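Local coordinates for protein enoyl CoA hydratase/isomerase (Crotonase) (Legionella pneumophila subsp. pneumophila, PDB 3I47) that probably acts as an enoyl-CoA hydratase or isomerase, adding water to or shifting the double bond of a CoA-thioester substrate, at residues 124-129 and 178-183; 132-137 and 167-172; 59-64 and 105-110; 90-95 and 115-120. All coordinates share one frame; numbering follows the deposited sequence. Where two conformers were deposited one is given.

Contact 1 of 4, residues 124-129 and 178-183; sequences AIASTS and NLVQHC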
loop_
_atom_site.group_PDB
_atom_site.type_symbol
_atom_site.label_atom_id
_atom_site.label_comp_id
_atom_site.label_asym_id
_atom_site.label_seq_id
_atom_site.Cartn_x
_atom_site.Cartn_y
_atom_site.Cartn_z
ATOM N N ALA A 124 1.330 0.324 6.098
ATOM C CA ALA A 124 2.056 -0.935 6.019
ATOM C C ALA A 124 2.219 -1.514 7.417
ATOM O O ALA A 124 2.501 -0.788 8.383
ATOM C CB ALA A 124 3.425 -0.764 5.300
ATOM N N ILE A 125 1.989 -2.821 7.516
ATOM C CA ILE A 125 2.055 -3.565 8.757
ATOM C C ILE A 125 3.120 -4.629 8.545
ATOM O O ILE A 125 3.047 -5.386 7.566
ATOM C CB ILE A 125 0.703 -4.260 9.044
ATOM C CG1 ILE A 125 -0.437 -3.229 9.181
ATOM C CG2 ILE A 125 0.809 -5.133 10.316
ATOM C CD1 ILE A 125 -1.857 -3.848 9.183
ATOM N N ALA A 126 4.113 -4.680 9.432
ATOM C CA ALA A 126 5.202 -5.645 9.305
ATOM C C ALA A 126 5.236 -6.595 10.487
ATOM O O ALA A 126 4.920 -6.199 11.622
ATOM C CB ALA A 126 6.528 -4.919 9.183
ATOM N N SER A 127 5.611 -7.844 10.229
ATOM C CA SER A 127 5.956 -8.765 11.304
ATOM C C SER A 127 7.318 -8.342 11.871
ATOM O O SER A 127 8.104 -7.659 11.197
ATOM C CB SER A 127 6.020 -10.199 10.771
ATOM O OG SER A 127 7.003 -10.265 9.768
ATOM N N THR A 128 7.595 -8.733 13.111
ATOM C CA THR A 128 8.842 -8.322 13.766
ATOM C C THR A 128 10.076 -8.805 13.000
ATOM O O THR A 128 11.135 -8.170 13.060
ATOM C CB THR A 128 8.912 -8.826 15.228
ATOM O OG1 THR A 128 8.792 -10.248 15.251
ATOM C CG2 THR A 128 7.793 -8.220 16.060
ATOM N N SER A 129 9.929 -9.902 12.269
ATOM C CA SER A 129 11.048 -10.493 11.530
ATOM C C SER A 129 11.208 -9.959 10.099
ATOM O O SER A 129 12.129 -10.383 9.386
ATOM C CB SER A 129 10.932 -12.024 11.526
ATOM O OG SER A 129 11.149 -12.549 12.824
ATOM N N ASN A 178 8.771 5.363 9.608
ATOM C CA ASN A 178 7.398 5.509 9.130
ATOM C C ASN A 178 7.112 4.809 7.798
ATOM O O ASN A 178 6.072 5.067 7.186
ATOM C CB ASN A 178 6.981 6.992 9.004
ATOM C CG ASN A 178 6.703 7.671 10.347
ATOM O OD1 ASN A 178 6.675 7.043 11.405
ATOM N ND2 ASN A 178 6.489 8.983 10.294
ATOM N N LEU A 179 8.004 3.925 7.349
ATOM C CA LEU A 179 7.674 3.072 6.197
ATOM C C LEU A 179 6.546 2.137 6.604
ATOM O O LEU A 179 5.593 1.924 5.841
ATOM C CB LEU A 179 8.891 2.269 5.734
ATOM C CG LEU A 179 8.650 1.312 4.549
ATOM C CD1 LEU A 179 8.129 2.086 3.347
ATOM C CD2 LEU A 179 9.942 0.585 4.210
ATOM N N VAL A 180 6.671 1.561 7.796
ATOM C CA VAL A 180 5.564 0.784 8.368
ATOM C C VAL A 180 5.046 1.498 9.601
ATOM O O VAL A 180 5.817 2.168 10.317
ATOM C CB VAL A 180 5.921 -0.696 8.696
ATOM C CG1 VAL A 180 6.512 -1.388 7.481
ATOM C CG2 VAL A 180 6.830 -0.807 9.853
ATOM N N GLN A 181 3.745 1.354 9.842
ATOM C CA GLN A 181 3.101 2.018 10.986
ATOM C C GLN A 181 2.716 1.084 12.120
ATOM O O GLN A 181 2.270 1.554 13.183
ATOM C CB GLN A 181 1.859 2.782 10.526
ATOM C CG GLN A 181 2.127 3.956 9.598
ATOM C CD GLN A 181 1.788 3.667 8.151
ATOM O OE1 GLN A 181 2.087 2.600 7.630
ATOM N NE2 GLN A 181 1.160 4.635 7.489
ATOM N N HIS A 182 2.866 -0.227 11.896
ATOM C CA HIS A 182 2.591 -1.252 12.893
ATOM C C HIS A 182 3.603 -2.365 12.740
ATOM O O HIS A 182 3.914 -2.773 11.620
ATOM C CB HIS A 182 1.191 -1.849 12.694
ATOM C CG HIS A 182 0.099 -0.832 12.736
ATOM N ND1 HIS A 182 -0.486 -0.419 13.912
ATOM C CD2 HIS A 182 -0.491 -0.118 11.747
ATOM C CE1 HIS A 182 -1.402 0.496 13.644
ATOM N NE2 HIS A 182 -1.419 0.704 12.340
ATOM N N CYS A 183 4.105 -2.855 13.869
ATOM C CA CYS A 183 5.076 -3.930 13.880
ATOM C C CYS A 183 4.551 -4.920 14.913
ATOM O O CYS A 183 4.415 -4.586 16.102
ATOM C CB CYS A 183 6.451 -3.361 14.240
ATOM S SG CYS A 183 7.815 -4.543 14.182
#
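The backbone N of A124 donates to OE1 of Q181 at 2.8 Å and with 169° at the hydrogen, tilted out of the plane of the amide carbonyl. Q181 returns a bond from its own backbone, its N reaching A124 O at 2.9 Å, so a single glutamine holds both polar backbone atoms of the alanine. The side chain manages this because it bends at chi2 (104°), folding the amide back against the neighbouring strand; its NE2 bonds D122 O, which fixes which way round the amide lies. Further along, A126 N donates almost straight to H182 O at 2.9 Å, and the pairs I125–H182 and A126–C183 form parallel beta bridges. OE1 of Q181 thus takes A124 N ahead of where strand 182-184 begins. C183 CA adds a CA-H...O contact to A126 O at 3.2 Å. On the face carrying A124 and A126, V180 CG1 touches both methyls, lying 3.8 Å from A124 CB. On the other face, I125 CG1 meets CD2 of H182 at 4.0 Å. Strand 182-184 is the outermost of the six-stranded sheet within the chain, and strand 123-127 separates it from strand 102-106. Helix 189-201 packs on the I125 and H182 face through L189, F192 and T193, while helix 171-176 lies against V180 and C183.

Contact 2 of 4, residues 132-137 and 167-172; sequences FCFSEV and EVFDAT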
loop_
_atom_site.group_PDB
_atom_site.type_symbol
_atom_site.label_atom_id
_atom_site.label_comp_id
_atom_site.label_asym_id
_atom_site.label_seq_id
_atom_site.Cartn_x
_atom_site.Cartn_y
_atom_site.Cartn_z
ATOM N N PHE A 132 13.836 -5.058 5.047
ATOM C CA PHE A 132 13.653 -4.265 3.835
ATOM C C PHE A 132 14.994 -3.891 3.231
ATOM O O PHE A 132 15.991 -3.804 3.937
ATOM C CB PHE A 132 12.902 -2.971 4.180
ATOM C CG PHE A 132 11.510 -3.202 4.702
ATOM C CD1 PHE A 132 11.305 -3.487 6.049
ATOM C CD2 PHE A 132 10.410 -3.119 3.841
ATOM C CE1 PHE A 132 9.992 -3.702 6.533
ATOM C CE2 PHE A 132 9.110 -3.329 4.313
ATOM C CZ PHE A 132 8.913 -3.604 5.657
ATOM N N CYS A 133 15.002 -3.657 1.923
ATOM C CA CYS A 133 16.229 -3.227 1.250
ATOM C C CYS A 133 15.933 -2.606 -0.099
ATOM O O CYS A 133 15.147 -3.150 -0.872
ATOM C CB CYS A 133 17.169 -4.425 1.067
ATOM S SG CYS A 133 18.803 -4.014 0.425
ATOM N N PHE A 134 16.582 -1.483 -0.387
ATOM C CA PHE A 134 16.611 -0.925 -1.748
ATOM C C PHE A 134 17.965 -1.282 -2.353
ATOM O O PHE A 134 18.952 -0.550 -2.199
ATOM C CB PHE A 134 16.367 0.592 -1.726
ATOM C CG PHE A 134 15.190 0.995 -0.895
ATOM C CD1 PHE A 134 13.900 0.602 -1.246
ATOM C CD2 PHE A 134 15.365 1.741 0.266
ATOM C CE1 PHE A 134 12.798 0.963 -0.459
ATOM C CE2 PHE A 134 14.272 2.097 1.062
ATOM C CZ PHE A 134 12.990 1.709 0.701
ATOM N N SER A 135 18.015 -2.433 -3.026
ATOM C CA SER A 135 19.282 -3.067 -3.382
ATOM C C SER A 135 19.885 -2.625 -4.721
ATOM O O SER A 135 20.982 -3.065 -5.069
ATOM C CB SER A 135 19.106 -4.596 -3.379
ATOM O OG SER A 135 18.005 -4.964 -4.192
ATOM N N GLU A 136 19.190 -1.746 -5.444
ATOM C CA GLU A 136 19.510 -1.458 -6.856
ATOM C C GLU A 136 20.941 -1.008 -7.136
ATOM O O GLU A 136 21.532 -1.428 -8.129
ATOM C CB GLU A 136 18.517 -0.449 -7.442
ATOM C CG GLU A 136 17.100 -1.021 -7.692
ATOM C CD GLU A 136 16.243 -1.214 -6.427
ATOM O OE1 GLU A 136 16.634 -0.810 -5.311
ATOM O OE2 GLU A 136 15.125 -1.771 -6.560
ATOM N N VAL A 137 21.516 -0.185 -6.262
ATOM C CA VAL A 137 22.864 0.334 -6.546
ATOM C C VAL A 137 23.940 -0.768 -6.546
ATOM O O VAL A 137 25.022 -0.575 -7.101
ATOM C CB VAL A 137 23.304 1.521 -5.625
ATOM C CG1 VAL A 137 22.396 2.745 -5.823
ATOM C CG2 VAL A 137 23.406 1.103 -4.151
ATOM N N GLU A 167 21.668 -0.828 2.199
ATOM C CA GLU A 167 21.679 -1.606 3.433
ATOM C C GLU A 167 20.322 -2.256 3.703
ATOM O O GLU A 167 19.266 -1.720 3.346
ATOM C CB GLU A 167 22.131 -0.767 4.627
ATOM C CG GLU A 167 21.128 0.284 5.098
ATOM C CD GLU A 167 21.788 1.384 5.908
ATOM O OE1 GLU A 167 21.954 1.207 7.135
ATOM O OE2 GLU A 167 22.131 2.422 5.313
ATOM N N VAL A 168 20.373 -3.412 4.353
ATOM C CA VAL A 168 19.154 -4.063 4.834
ATOM C C VAL A 168 18.759 -3.406 6.147
ATOM O O VAL A 168 19.609 -3.158 7.006
ATOM C CB VAL A 168 19.373 -5.580 5.025
ATOM C CG1 VAL A 168 18.095 -6.257 5.577
ATOM C CG2 VAL A 168 19.779 -6.209 3.716
ATOM N N PHE A 169 17.477 -3.089 6.296
ATOM C CA PHE A 169 16.982 -2.533 7.548
ATOM C C PHE A 169 15.815 -3.339 8.079
ATOM O O PHE A 169 14.977 -3.814 7.307
ATOM C CB PHE A 169 16.687 -1.022 7.465
ATOM C CG PHE A 169 15.699 -0.609 6.389
ATOM C CD1 PHE A 169 14.396 -0.219 6.739
ATOM C CD2 PHE A 169 16.081 -0.531 5.043
ATOM C CE1 PHE A 169 13.481 0.210 5.768
ATOM C CE2 PHE A 169 15.181 -0.103 4.057
ATOM C CZ PHE A 169 13.866 0.274 4.413
ATOM N N ASP A 170 15.785 -3.516 9.399
ATOM C CA ASP A 170 14.781 -4.383 10.015
ATOM C C ASP A 170 13.420 -3.713 10.215
ATOM O O ASP A 170 13.232 -2.543 9.877
ATOM C CB ASP A 170 15.310 -5.057 11.295
ATOM C CG ASP A 170 15.593 -4.079 12.431
ATOM O OD1 ASP A 170 15.104 -2.932 12.405
ATOM O OD2 ASP A 170 16.317 -4.475 13.383
ATOM N N ALA A 171 12.457 -4.485 10.716
ATOM C CA ALA A 171 11.088 -4.003 10.862
ATOM C C ALA A 171 11.021 -2.854 11.859
ATOM O O ALA A 171 10.285 -1.893 11.624
ATOM C CB ALA A 171 10.168 -5.140 11.294
ATOM N N THR A 172 11.796 -2.933 12.945
ATOM C CA THR A 172 11.860 -1.821 13.917
ATOM C C THR A 172 12.355 -0.518 13.274
ATOM O O THR A 172 11.807 0.572 13.529
ATOM C CB THR A 172 12.718 -2.183 15.148
ATOM O OG1 THR A 172 12.137 -3.317 15.795
ATOM C CG2 THR A 172 12.776 -0.997 16.148
HETATM O O HOH W 1 18.346 0.009 1.427
#
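F132 and F169 make the apolar centre, with CB of F132 set over one face of the F169 ring, 3.6 Å from its centroid and 20° off the normal. With F134, just past the end of strand 131-133, they form an aromatic cluster at an antiparallel strand pair, part of the small three-stranded sheet that accompanies the main sheet in this crotonase fold. The F169 ring gets there because CG lies between the backbone N and the carbonyl carbon (chi1 57°), turning it back over the neighbouring strand. Between the two side chains the nearest atoms are F132 CB and F169 CZ, 3.4 Å apart. The two rings themselves are near parallel but slid apart, with centroids 5.6 Å distant, so they barely overlap and the methylene does the covering. F134 comes in obliquely from the next residue but one, its CE2 3.8 Å from CE2 of F169 and near the plane of that ring. Around this core, L162 of helix 156-165 touches both F134 and F169, and A174 of helix 171-176 touches F132 and F169. The polar edge is backbone. F132 and F169 are an antiparallel hydrogen-bonded pair: F132 N donates to F169 O at 2.8 Å, and F169 N donates back to F132 O. V168 CA adds a CA-H...O contact to the same F132 O. Past the end of the pairing, one water takes over, accepting from F134 N at 2.9 Å and donating to E167 O at 2.7 Å.

Contact 3 of 4, residues 59-64 and 105-110; sequences KHFSAG and MVQGAA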
loop_
_atom_site.group_PDB
_atom_site.type_symbol
_atom_site.label_atom_id
_atom_site.label_comp_id
_atom_site.label_asym_id
_atom_site.label_seq_id
_atom_site.Cartn_x
_atom_site.Cartn_y
_atom_site.Cartn_z
ATOM N N LYS A 59 7.630 -17.582 2.743
ATOM C CA LYS A 59 8.595 -17.001 3.681
ATOM C C LYS A 59 8.710 -15.484 3.566
ATOM O O LYS A 59 8.945 -14.802 4.571
ATOM C CB LYS A 59 9.983 -17.619 3.477
ATOM C CG LYS A 59 10.045 -19.121 3.707
ATOM C CD LYS A 59 11.470 -19.643 3.518
ATOM C CE LYS A 59 11.561 -21.152 3.727
ATOM N NZ LYS A 59 10.899 -21.570 4.998
ATOM N N HIS A 60 8.534 -14.970 2.350
ATOM C CA HIS A 60 8.903 -13.581 2.045
ATOM C C HIS A 60 7.855 -12.825 1.264
ATOM O O HIS A 60 7.300 -13.346 0.292
ATOM C CB HIS A 60 10.202 -13.546 1.227
ATOM C CG HIS A 60 11.347 -14.213 1.908
ATOM N ND1 HIS A 60 11.868 -13.757 3.098
ATOM C CD2 HIS A 60 12.057 -15.318 1.584
ATOM C CE1 HIS A 60 12.859 -14.542 3.476
ATOM N NE2 HIS A 60 12.997 -15.497 2.573
ATOM N N PHE A 61 7.627 -11.577 1.659
ATOM C CA PHE A 61 6.754 -10.680 0.911
ATOM C C PHE A 61 7.226 -10.587 -0.550
ATOM O O PHE A 61 6.439 -10.820 -1.471
ATOM C CB PHE A 61 6.758 -9.311 1.595
ATOM C CG PHE A 61 5.780 -8.324 1.023
ATOM C CD1 PHE A 61 4.420 -8.433 1.299
ATOM C CD2 PHE A 61 6.225 -7.256 0.233
ATOM C CE1 PHE A 61 3.492 -7.486 0.810
ATOM C CE2 PHE A 61 5.307 -6.316 -0.271
ATOM C CZ PHE A 61 3.938 -6.433 0.015
ATOM N N SER A 62 8.488 -10.208 -0.748
ATOM C CA SER A 62 9.145 -10.350 -2.054
ATOM C C SER A 62 10.644 -10.295 -1.895
ATOM O O SER A 62 11.180 -9.264 -1.495
ATOM C CB SER A 62 8.698 -9.280 -3.056
ATOM O OG SER A 62 9.423 -9.457 -4.278
ATOM N N ALA A 63 11.313 -11.401 -2.216
ATOM C CA ALA A 63 12.772 -11.504 -2.020
ATOM C C ALA A 63 13.612 -10.664 -2.992
ATOM O O ALA A 63 14.827 -10.506 -2.789
ATOM C CB ALA A 63 13.207 -12.966 -2.071
ATOM N N GLY A 64 12.980 -10.110 -4.024
ATOM C CA GLY A 64 13.698 -9.356 -5.048
ATOM C C GLY A 64 13.106 -9.581 -6.425
ATOM O O GLY A 64 11.913 -9.814 -6.557
ATOM N N MET A 105 0.830 -5.830 3.924
ATOM C CA MET A 105 1.102 -6.706 5.063
ATOM C C MET A 105 2.392 -7.442 4.715
ATOM O O MET A 105 2.415 -8.228 3.755
ATOM C CB MET A 105 -0.066 -7.695 5.265
ATOM C CG MET A 105 0.154 -8.749 6.345
ATOM S SD MET A 105 -1.186 -9.997 6.499
ATOM C CE MET A 105 -0.238 -11.491 6.303
ATOM N N VAL A 106 3.457 -7.161 5.464
ATOM C CA VAL A 106 4.800 -7.603 5.068
ATOM C C VAL A 106 5.436 -8.559 6.079
ATOM O O VAL A 106 5.679 -8.178 7.239
ATOM C CB VAL A 106 5.739 -6.386 4.900
ATOM C CG1 VAL A 106 7.136 -6.836 4.472
ATOM C CG2 VAL A 106 5.157 -5.380 3.899
ATOM N N GLN A 107 5.726 -9.775 5.617
ATOM C CA GLN A 107 6.490 -10.765 6.374
ATOM C C GLN A 107 7.824 -11.012 5.661
ATOM O O GLN A 107 7.934 -10.855 4.439
ATOM C CB GLN A 107 5.701 -12.079 6.492
ATOM C CG GLN A 107 5.943 -13.139 5.367
ATOM C CD GLN A 107 5.303 -12.819 4.002
ATOM O OE1 GLN A 107 4.789 -11.712 3.752
ATOM N NE2 GLN A 107 5.337 -13.810 3.097
ATOM N N GLY A 108 8.837 -11.402 6.422
ATOM C CA GLY A 108 10.128 -11.745 5.806
ATOM C C GLY A 108 10.723 -10.612 4.980
ATOM O O GLY A 108 10.537 -9.428 5.285
ATOM N N ALA A 109 11.432 -10.975 3.919
ATOM C CA ALA A 109 12.118 -9.982 3.087
ATOM C C ALA A 109 11.182 -9.251 2.137
ATOM O O ALA A 109 10.350 -9.876 1.468
ATOM C CB ALA A 109 13.240 -10.648 2.301
ATOM N N ALA A 110 11.329 -7.923 2.091
ATOM C CA ALA A 110 10.696 -7.079 1.074
ATOM C C ALA A 110 11.829 -6.283 0.454
ATOM O O ALA A 110 12.204 -5.221 0.960
ATOM C CB ALA A 110 9.632 -6.151 1.691
#
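F61 and V106 stand at about a right angle, with the CG2 methyl of V106 centred over one face of the phenyl ring, 3.9 Å from the centroid and only 5° off its normal. F61 belongs to the loop between strand 51-56 and helix 67-74, which in crotonase-family enzymes supplies one backbone N-H of the oxyanion hole; here that loop is fastened to strands 102-106 and 109-111. With CG anti to its backbone N (chi1 -173°), the ring is directed along strand 102-106, where CD1 comes 3.2 Å from M105 O. The Q107 amide stands at the ring's edge, presenting OE1, while its NE2 bonds G58 O. H60 is turned edge-on to the other segment: its ND1 accepts from A109 N at 2.9 Å, the bond straight at 172° though tilted from the imidazole plane, and H25 meets this ring edge-to-face. Between these side chains the turn at G108, at positive phi, carries CA close to K59 O. Backbone bonds complete the joint, F61 N donating to Q107 O and S62 N reaching A109 O at 2.9 Å.

Contact 4 of 4, residues 90-95 and 115-120; sequences NLMYSI and AGLAAA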
loop_
_atom_site.group_PDB
_atom_site.type_symbol
_atom_site.label_atom_id
_atom_site.label_comp_id
_atom_site.label_asym_id
_atom_site.label_seq_id
_atom_site.Cartn_x
_atom_site.Cartn_y
_atom_site.Cartn_z
ATOM N N ASN A 90 2.960 1.770 -13.450
ATOM C CA ASN A 90 1.506 1.867 -13.435
ATOM C C ASN A 90 0.866 1.212 -12.225
ATOM O O ASN A 90 -0.124 1.735 -11.694
ATOM C CB ASN A 90 0.934 1.287 -14.722
ATOM C CG ASN A 90 1.005 2.268 -15.863
ATOM O OD1 ASN A 90 0.566 3.412 -15.730
ATOM N ND2 ASN A 90 1.536 1.831 -17.000
ATOM N N LEU A 91 1.437 0.095 -11.770
ATOM C CA LEU A 91 0.937 -0.559 -10.552
ATOM C C LEU A 91 1.053 0.370 -9.345
ATOM O O LEU A 91 0.079 0.566 -8.609
ATOM C CB LEU A 91 1.659 -1.888 -10.277
ATOM C CG LEU A 91 1.293 -2.582 -8.950
ATOM C CD1 LEU A 91 -0.220 -2.941 -8.874
ATOM C CD2 LEU A 91 2.165 -3.816 -8.734
ATOM N N MET A 92 2.233 0.944 -9.148
ATOM C CA MET A 92 2.434 1.798 -7.977
ATOM C C MET A 92 1.549 3.041 -8.060
ATOM O O MET A 92 0.986 3.475 -7.043
ATOM C CB MET A 92 3.905 2.167 -7.836
ATOM C CG MET A 92 4.796 0.946 -7.648
ATOM S SD MET A 92 5.088 0.503 -5.940
ATOM C CE MET A 92 6.088 1.890 -5.452
ATOM N N TYR A 93 1.414 3.608 -9.258
ATOM C CA TYR A 93 0.561 4.775 -9.437
ATOM C C TYR A 93 -0.878 4.422 -9.097
ATOM O O TYR A 93 -1.533 5.142 -8.338
ATOM C CB TYR A 93 0.679 5.323 -10.856
ATOM C CG TYR A 93 -0.093 6.593 -11.064
ATOM C CD1 TYR A 93 0.285 7.771 -10.416
ATOM C CD2 TYR A 93 -1.197 6.621 -11.901
ATOM C CE1 TYR A 93 -0.424 8.955 -10.610
ATOM C CE2 TYR A 93 -1.917 7.806 -12.101
ATOM C CZ TYR A 93 -1.513 8.961 -11.454
ATOM O OH TYR A 93 -2.223 10.136 -11.644
ATOM N N SER A 94 -1.346 3.294 -9.626
ATOM C CA SER A 94 -2.704 2.846 -9.367
ATOM C C SER A 94 -2.978 2.623 -7.874
ATOM O O SER A 94 -4.052 3.001 -7.374
ATOM C CB SER A 94 -3.001 1.600 -10.189
ATOM O OG SER A 94 -3.094 1.975 -11.557
ATOM N N ILE A 95 -2.013 2.035 -7.159
ATOM C CA ILE A 95 -2.151 1.874 -5.702
ATOM C C ILE A 95 -2.316 3.256 -5.055
ATOM O O ILE A 95 -3.243 3.487 -4.261
ATOM C CB ILE A 95 -0.934 1.132 -5.063
ATOM C CG1 ILE A 95 -0.893 -0.334 -5.514
ATOM C CG2 ILE A 95 -1.020 1.199 -3.520
ATOM C CD1 ILE A 95 0.471 -0.992 -5.272
ATOM N N ALA A 115 9.525 -3.606 -1.423
ATOM C CA ALA A 115 9.635 -2.534 -0.431
ATOM C C ALA A 115 8.897 -1.294 -0.906
ATOM O O ALA A 115 8.298 -0.558 -0.111
ATOM C CB ALA A 115 11.095 -2.207 -0.163
ATOM N N GLY A 116 8.926 -1.066 -2.216
ATOM C CA GLY A 116 8.167 0.044 -2.793
ATOM C C GLY A 116 6.666 -0.111 -2.606
ATOM O O GLY A 116 5.968 0.877 -2.351
ATOM N N LEU A 117 6.145 -1.328 -2.751
ATOM C CA LEU A 117 4.705 -1.538 -2.566
ATOM C C LEU A 117 4.233 -1.098 -1.185
ATOM O O LEU A 117 3.164 -0.495 -1.060
ATOM C CB LEU A 117 4.303 -2.996 -2.792
ATOM C CG LEU A 117 4.488 -3.597 -4.178
ATOM C CD1 LEU A 117 3.846 -4.980 -4.176
ATOM C CD2 LEU A 117 3.878 -2.726 -5.285
ATOM N N ALA A 118 5.036 -1.386 -0.158
ATOM C CA ALA A 118 4.726 -0.957 1.205
ATOM C C ALA A 118 4.610 0.564 1.281
ATOM O O ALA A 118 3.723 1.087 1.937
ATOM C CB ALA A 118 5.789 -1.471 2.195
ATOM N N ALA A 119 5.501 1.277 0.590
ATOM C CA ALA A 119 5.459 2.738 0.581
ATOM C C ALA A 119 4.282 3.318 -0.218
ATOM O O ALA A 119 3.774 4.391 0.112
ATOM C CB ALA A 119 6.792 3.293 0.057
ATOM N N ALA A 120 3.846 2.626 -1.275
ATOM C CA ALA A 120 2.765 3.126 -2.111
ATOM C C ALA A 120 1.413 3.010 -1.424
ATOM O O ALA A 120 0.503 3.807 -1.684
ATOM C CB ALA A 120 2.736 2.355 -3.441
#
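L117 extends CD2 among three side chains of the facing helix. I95 CD1 lies 3.8 Å from that methyl, and L91 CD2 reaches it at 4.0 Å, both isoleucine and leucine running at about a right angle to L117. M92 runs aslant past the same leucine in the conformer described, one of two deposited, with SD 3.5 Å from L117 CD2. That methionine chain is bent at both chi2 and chi3, which carries CE across to the backbone of G116, 3.3 Å from G116 O. G116 has no side chain at this point, so the thioether end can settle directly on the helix backbone; because M92 has a second conformer, this detail is less certain than the leucine and isoleucine contacts. G116 O is already the acceptor of A120 N at 3.0 Å, so the methyl meets an oxygen engaged within its own helix. The two segments belong to helices 78-97 and 113-120 of the crotonase fold, joined in the chain through strands 102-106 and 109-111. Their short axes approach to 9.6 Å and run in roughly the same direction, 24° apart. Toward the C-terminal end of both segments the contact passes to I95 and A120. CG2 of I95, anti to its backbone N, lies against the last turn, 3.5 Å from A120 O and touching A120 CB as well. Helix 30-45 backs helix 78-97, with L33 against L91 and L40 against I95, while Y149 of helix 147-154 touches both M92 and A119.

Overall arrangement
Along the chain, contacts 3 and 4 interleave, since 59-64 and 90-95 both precede 105-110 and 115-120; contact 1 follows, and contact 2 falls between its two segments. Contacts 1 and 3 share the six-stranded sheet, centres about 12 Å apart, where I125 and S127 pair with V106. Contacts 2 and 3, about 11 Å apart, meet in the three-stranded sheet, where F132 packs on A110. F132 also touches L179 and V180 of contact 1, and A115 of contact 4, so its ring adjoins all three other contacts. The centre of contact 4 is the nearest of the four to the chain's centre, about 6 Å away. Together they join both sheets and helices 78-97 and 113-120 of one crotonase domain.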